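Local structure of Pyrsv_gp04 (2VXZ) at residues L17-D22 with Q32-S37; V62-L67 with S115-I120. The protein is of unknown biochemical function but is probably a viral transcriptional regulator that binds DNA through a winged-helix-like region. One frame throughout, in Å; residues are numbered along the deposited sequence.

Interaction 1 (L17-D22 with Q32-S37); sequences LALLAD and QRLGLS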
loop_
_atom_site.group_PDB
_atom_site.type_symbol
_atom_site.label_atom_id
_atom_site.label_comp_id
_atom_site.label_asym_id
_atom_site.label_seq_id
_atom_site.Cartn_x
_atom_site.Cartn_y
_atom_site.Cartn_z
ATOM N N LEU A 17 7.663 -15.170 -0.057
ATOM C CA LEU A 17 8.725 -14.596 -0.893
ATOM C C LEU A 17 8.323 -14.555 -2.374
ATOM O O LEU A 17 8.592 -13.576 -3.078
ATOM C CB LEU A 17 10.031 -15.362 -0.696
ATOM C CG LEU A 17 10.680 -15.178 0.686
ATOM C CD1 LEU A 17 11.938 -16.048 0.807
ATOM C CD2 LEU A 17 11.013 -13.713 0.986
ATOM N N ALA A 18 7.648 -15.606 -2.831
ATOM C CA ALA A 18 7.153 -15.646 -4.215
ATOM C C ALA A 18 6.120 -14.554 -4.476
ATOM O O ALA A 18 6.167 -13.872 -5.502
ATOM C CB ALA A 18 6.561 -16.986 -4.509
ATOM N N LEU A 19 5.181 -14.402 -3.547
ATOM C CA LEU A 19 4.143 -13.379 -3.646
ATOM C C LEU A 19 4.767 -11.981 -3.730
ATOM O O LEU A 19 4.306 -11.138 -4.488
ATOM C CB LEU A 19 3.197 -13.485 -2.444
ATOM C CG LEU A 19 1.830 -12.818 -2.431
ATOM C CD1 LEU A 19 1.013 -13.215 -3.648
ATOM C CD2 LEU A 19 1.071 -13.156 -1.129
ATOM N N LEU A 20 5.823 -11.746 -2.952
ATOM C CA LEU A 20 6.523 -10.458 -2.965
ATOM C C LEU A 20 7.431 -10.194 -4.170
ATOM O O LEU A 20 7.865 -9.057 -4.364
ATOM C CB LEU A 20 7.354 -10.295 -1.691
ATOM C CG LEU A 20 6.548 -10.256 -0.397
ATOM C CD1 LEU A 20 7.491 -10.272 0.784
ATOM C CD2 LEU A 20 5.610 -9.041 -0.360
ATOM N N ALA A 21 7.741 -11.214 -4.967
ATOM C CA ALA A 21 8.629 -11.037 -6.120
ATOM C C ALA A 21 8.123 -9.966 -7.076
ATOM O O ALA A 21 8.912 -9.259 -7.689
ATOM C CB ALA A 21 8.820 -12.358 -6.868
ATOM N N ASP A 22 6.805 -9.845 -7.183
ATOM C CA ASP A 22 6.170 -8.892 -8.081
ATOM C C ASP A 22 5.968 -7.503 -7.458
ATOM O O ASP A 22 5.703 -6.534 -8.176
ATOM C CB ASP A 22 4.819 -9.449 -8.558
ATOM C CG ASP A 22 4.200 -10.418 -7.564
ATOM O OD1 ASP A 22 3.152 -10.084 -6.966
ATOM O OD2 ASP A 22 4.775 -11.522 -7.370
ATOM N N GLN A 32 -4.622 -12.709 3.146
ATOM C CA GLN A 32 -5.763 -13.022 2.294
ATOM C C GLN A 32 -5.364 -13.962 1.165
ATOM O O GLN A 32 -6.017 -15.001 0.942
ATOM C CB GLN A 32 -6.391 -11.739 1.740
ATOM C CG GLN A 32 -7.652 -11.981 0.903
ATOM C CD GLN A 32 -7.376 -12.294 -0.554
ATOM O OE1 GLN A 32 -6.515 -11.683 -1.184
ATOM N NE2 GLN A 32 -8.121 -13.248 -1.102
ATOM N N ARG A 33 -4.279 -13.611 0.476
ATOM C CA ARG A 33 -3.854 -14.342 -0.702
ATOM C C ARG A 33 -3.482 -15.765 -0.373
ATOM O O ARG A 33 -3.758 -16.669 -1.160
ATOM C CB ARG A 33 -2.665 -13.645 -1.366
ATOM C CG ARG A 33 -3.043 -12.399 -2.132
ATOM C CD ARG A 33 -3.769 -12.745 -3.408
ATOM N NE ARG A 33 -4.160 -11.559 -4.158
ATOM C CZ ARG A 33 -3.375 -10.881 -4.985
ATOM N NH1 ARG A 33 -2.112 -11.246 -5.185
ATOM N NH2 ARG A 33 -3.854 -9.813 -5.605
ATOM N N LEU A 34 -2.858 -15.957 0.789
ATOM C CA LEU A 34 -2.334 -17.260 1.180
ATOM C C LEU A 34 -3.214 -18.022 2.167
ATOM O O LEU A 34 -2.875 -19.138 2.551
ATOM C CB LEU A 34 -0.922 -17.090 1.745
ATOM C CG LEU A 34 0.098 -16.455 0.799
ATOM C CD1 LEU A 34 1.491 -16.478 1.399
ATOM C CD2 LEU A 34 0.096 -17.162 -0.540
ATOM N N GLY A 35 -4.333 -17.441 2.574
ATOM C CA GLY A 35 -5.255 -18.110 3.507
ATOM C C GLY A 35 -4.661 -18.334 4.885
ATOM O O GLY A 35 -4.945 -19.354 5.531
ATOM N N LEU A 36 -3.864 -17.371 5.335
ATOM C CA LEU A 36 -3.211 -17.428 6.647
ATOM C C LEU A 36 -4.008 -16.682 7.694
ATOM O O LEU A 36 -4.677 -15.710 7.376
ATOM C CB LEU A 36 -1.823 -16.798 6.576
ATOM C CG LEU A 36 -0.757 -17.603 5.832
ATOM C CD1 LEU A 36 0.471 -16.750 5.509
ATOM C CD2 LEU A 36 -0.372 -18.855 6.623
ATOM N N SER A 37 -3.933 -17.126 8.947
ATOM C CA SER A 37 -4.374 -16.287 10.069
ATOM C C SER A 37 -3.475 -15.045 10.219
ATOM O O SER A 37 -2.342 -15.011 9.751
ATOM C CB SER A 37 -4.317 -17.061 11.372
ATOM O OG SER A 37 -3.050 -17.674 11.520
#
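Leu19 meets Arg33 and Leu34 through its two methyl branches, where the last turns of helices 7-20 and 27-34 come together. The closest CA atoms across the contact, Leu19 CA and Arg33 CA, are 8.6 Å apart, so side chains bridge the gap. Leu19 CB points toward the other helix but makes no close contact of its own. CG stands anti to the backbone N (chi1 -164°), and this sends CG, and with it the methyl branches, toward the other helix. Leu19 CD2 lies 3.8 Å from Arg33 CB and 3.9 Å from Leu34 CG, while both Leu34 methyls stand off a little further. The other methyl lies at the edge of the guanidinium, near its plane, with Leu19 CD1 4.0 Å from Arg33 NH1. Leu19 thus crosses the arginine chain at about a right angle but meets Leu34 tip to tip. Arg33 bends at chi2 (-73°), which brings NH1 back to this side. Its charge has no direct partner across the contact, since Arg33 NH1 is 5.7 Å from Asp22 OD1. That carboxylate pairs instead with Lys25, which also donates to Leu19 O, so one ammonium group bridges the carboxylate and this carbonyl. Leu34 also touches Asp15 and Ile16, about a turn earlier in helix 7-20. Gly35 ends helix 27-34 in a Schellman motif with positive phi, and Ser37 is the N-cap of helix 38-50. Helices 27-34 and 38-50 joined by such a tight turn, with helix 7-20 packed against the first, are characteristic of the helix-turn-helix core of a winged-helix domain.

Interaction 2 (V62-L67 with S115-I120); sequences VALVCL and SSIIPI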
loop_
_atom_site.group_PDB
_atom_site.type_symbol
_atom_site.label_atom_id
_atom_site.label_comp_id
_atom_site.label_asym_id
_atom_site.label_seq_id
_atom_site.Cartn_x
_atom_site.Cartn_y
_atom_site.Cartn_z
ATOM N N VAL A 62 -0.593 0.964 8.368
ATOM C CA VAL A 62 -0.292 -0.360 7.803
ATOM C C VAL A 62 1.221 -0.516 7.682
ATOM O O VAL A 62 1.959 0.466 7.673
ATOM C CB VAL A 62 -0.919 -0.597 6.392
ATOM C CG1 VAL A 62 -2.332 -0.030 6.294
ATOM C CG2 VAL A 62 -0.042 -0.012 5.296
ATOM N N ALA A 63 1.677 -1.756 7.590
ATOM C CA ALA A 63 3.083 -2.036 7.341
ATOM C C ALA A 63 3.204 -2.646 5.950
ATOM O O ALA A 63 2.436 -3.527 5.585
ATOM C CB ALA A 63 3.634 -2.979 8.395
ATOM N N LEU A 64 4.144 -2.152 5.157
ATOM C CA LEU A 64 4.420 -2.772 3.866
ATOM C C LEU A 64 5.558 -3.756 4.028
ATOM O O LEU A 64 6.585 -3.421 4.637
ATOM C CB LEU A 64 4.772 -1.728 2.804
ATOM C CG LEU A 64 3.583 -0.958 2.230
ATOM C CD1 LEU A 64 4.046 0.310 1.548
ATOM C CD2 LEU A 64 2.784 -1.807 1.273
ATOM N N VAL A 65 5.371 -4.961 3.492
ATOM C CA VAL A 65 6.410 -5.998 3.486
ATOM C C VAL A 65 7.093 -5.973 2.129
ATOM O O VAL A 65 6.428 -6.101 1.102
ATOM C CB VAL A 65 5.817 -7.384 3.764
ATOM C CG1 VAL A 65 6.920 -8.459 3.827
ATOM C CG2 VAL A 65 5.021 -7.344 5.039
ATOM N N CYS A 66 8.417 -5.792 2.141
ATOM C CA CYS A 66 9.197 -5.577 0.925
ATOM C C CYS A 66 10.436 -6.481 0.916
ATOM O O CYS A 66 11.013 -6.745 1.972
ATOM C CB CYS A 66 9.638 -4.104 0.850
ATOM S SG CYS A 66 8.455 -2.869 1.506
ATOM N N LEU A 67 10.865 -6.920 -0.267
ATOM C CA LEU A 67 12.107 -7.699 -0.390
ATOM C C LEU A 67 13.348 -6.833 -0.165
ATOM O O LEU A 67 14.413 -7.337 0.178
ATOM C CB LEU A 67 12.218 -8.350 -1.773
ATOM C CG LEU A 67 11.143 -9.364 -2.165
ATOM C CD1 LEU A 67 11.407 -9.844 -3.590
ATOM C CD2 LEU A 67 11.095 -10.532 -1.171
ATOM N N SER A 115 -4.793 -2.877 -5.851
ATOM C CA SER A 115 -5.311 -4.109 -5.221
ATOM C C SER A 115 -4.237 -5.198 -5.131
ATOM O O SER A 115 -4.373 -6.143 -4.349
ATOM C CB SER A 115 -6.532 -4.639 -5.959
ATOM O OG SER A 115 -6.170 -5.090 -7.228
ATOM N N SER A 116 -3.157 -5.047 -5.898
ATOM C CA SER A 116 -2.005 -5.949 -5.781
ATOM C C SER A 116 -1.059 -5.564 -4.630
ATOM O O SER A 116 -0.066 -6.266 -4.382
ATOM C CB SER A 116 -1.244 -6.038 -7.110
ATOM O OG SER A 116 -0.580 -4.825 -7.431
ATOM N N ILE A 117 -1.357 -4.464 -3.934
ATOM C CA ILE A 117 -0.571 -3.986 -2.787
ATOM C C ILE A 117 -1.329 -4.156 -1.459
ATOM O O ILE A 117 -0.752 -4.529 -0.440
ATOM C CB ILE A 117 -0.240 -2.466 -2.929
ATOM C CG1 ILE A 117 0.490 -2.170 -4.244
ATOM C CG2 ILE A 117 0.594 -1.960 -1.720
ATOM C CD1 ILE A 117 0.603 -0.670 -4.587
ATOM N N ILE A 118 -2.617 -3.833 -1.481
ATOM C CA ILE A 118 -3.419 -3.717 -0.274
ATOM C C ILE A 118 -4.871 -3.963 -0.657
ATOM O O ILE A 118 -5.263 -3.658 -1.782
ATOM C CB ILE A 118 -3.263 -2.309 0.353
ATOM C CG1 ILE A 118 -3.969 -2.225 1.712
ATOM C CG2 ILE A 118 -3.786 -1.232 -0.609
ATOM C CD1 ILE A 118 -3.503 -1.045 2.557
ATOM N N PRO A 119 -5.659 -4.585 0.233
ATOM C CA PRO A 119 -7.099 -4.629 -0.031
ATOM C C PRO A 119 -7.681 -3.222 -0.194
ATOM O O PRO A 119 -7.474 -2.365 0.674
ATOM C CB PRO A 119 -7.649 -5.325 1.215
ATOM C CG PRO A 119 -6.517 -6.217 1.647
ATOM C CD PRO A 119 -5.318 -5.332 1.457
ATOM N N ILE A 120 -8.329 -2.975 -1.333
ATOM C CA ILE A 120 -8.784 -1.629 -1.698
ATOM C C ILE A 120 -10.279 -1.551 -2.075
ATOM O O ILE A 120 -10.819 -0.451 -2.204
ATOM C CB ILE A 120 -7.903 -1.086 -2.881
ATOM C CG1 ILE A 120 -7.905 0.447 -2.974
ATOM C CG2 ILE A 120 -8.328 -1.710 -4.196
ATOM C CD1 ILE A 120 -6.696 1.110 -2.387
#
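Leu64 CD2 rests 3.7 Å from Ile117 CG2, and a second apolar pair, Val62 CG1 with Ile118 CD1 at 4.0 Å, lies two residues back along strand 62-66. The first pair is oblique, whereas Val62 and Ile118 cross at about a right angle. Leu64 CB is not aimed at the loop; the end of its side chain closes the distance. Ile118 CG1 is anti to the backbone N (chi1 -173°) and chi2 is also extended, which carries CD1 up to the valine. Strand 62-66 is the middle one of a three-stranded antiparallel sheet ordered 25-26, 62-66, 55-59, an arrangement consistent with the small sheet of a winged-helix domain, and 115-120 is a loop packed against it. Further out, a backbone hydrogen bond joins Thr26 of the edge strand to Ile117, and contacts of Val62, Leu64 and Ile118 with Thr26 are consistent with its holding the loop beside the sheet. Leu75 of helix 69-89 packs on both Leu64 and Ile117, and Phe130 of helix 125-139 on both Val62 and Ile118. At the far end of the strand, Cys66 forms a disulfide with Cys24, though it is modelled in two conformations.

Both contacts rest mainly on aliphatic groups, but interaction 1 also places a leucine methyl at a guanidinium edge. It is a surface contact about 14 Å from the centre of the chain, measured from its own centre, and carries charged groups at its margin; interaction 2, centred about 4 Å from that point, is buried and purely aliphatic. The first joins two helices of the winged-helix-like N-terminal part, while the second joins the three-stranded sheet of the same part to a loop preceding helix 125-139. Their centres are about 10 Å apart and they touch directly: Leu20 CD2 lies 3.4 Å from Val65 O, and Leu17 CD2 is 3.8 Å from Leu67 CD2. Helix 7-20 therefore packs against both helix 27-34 and the end of strand 62-66.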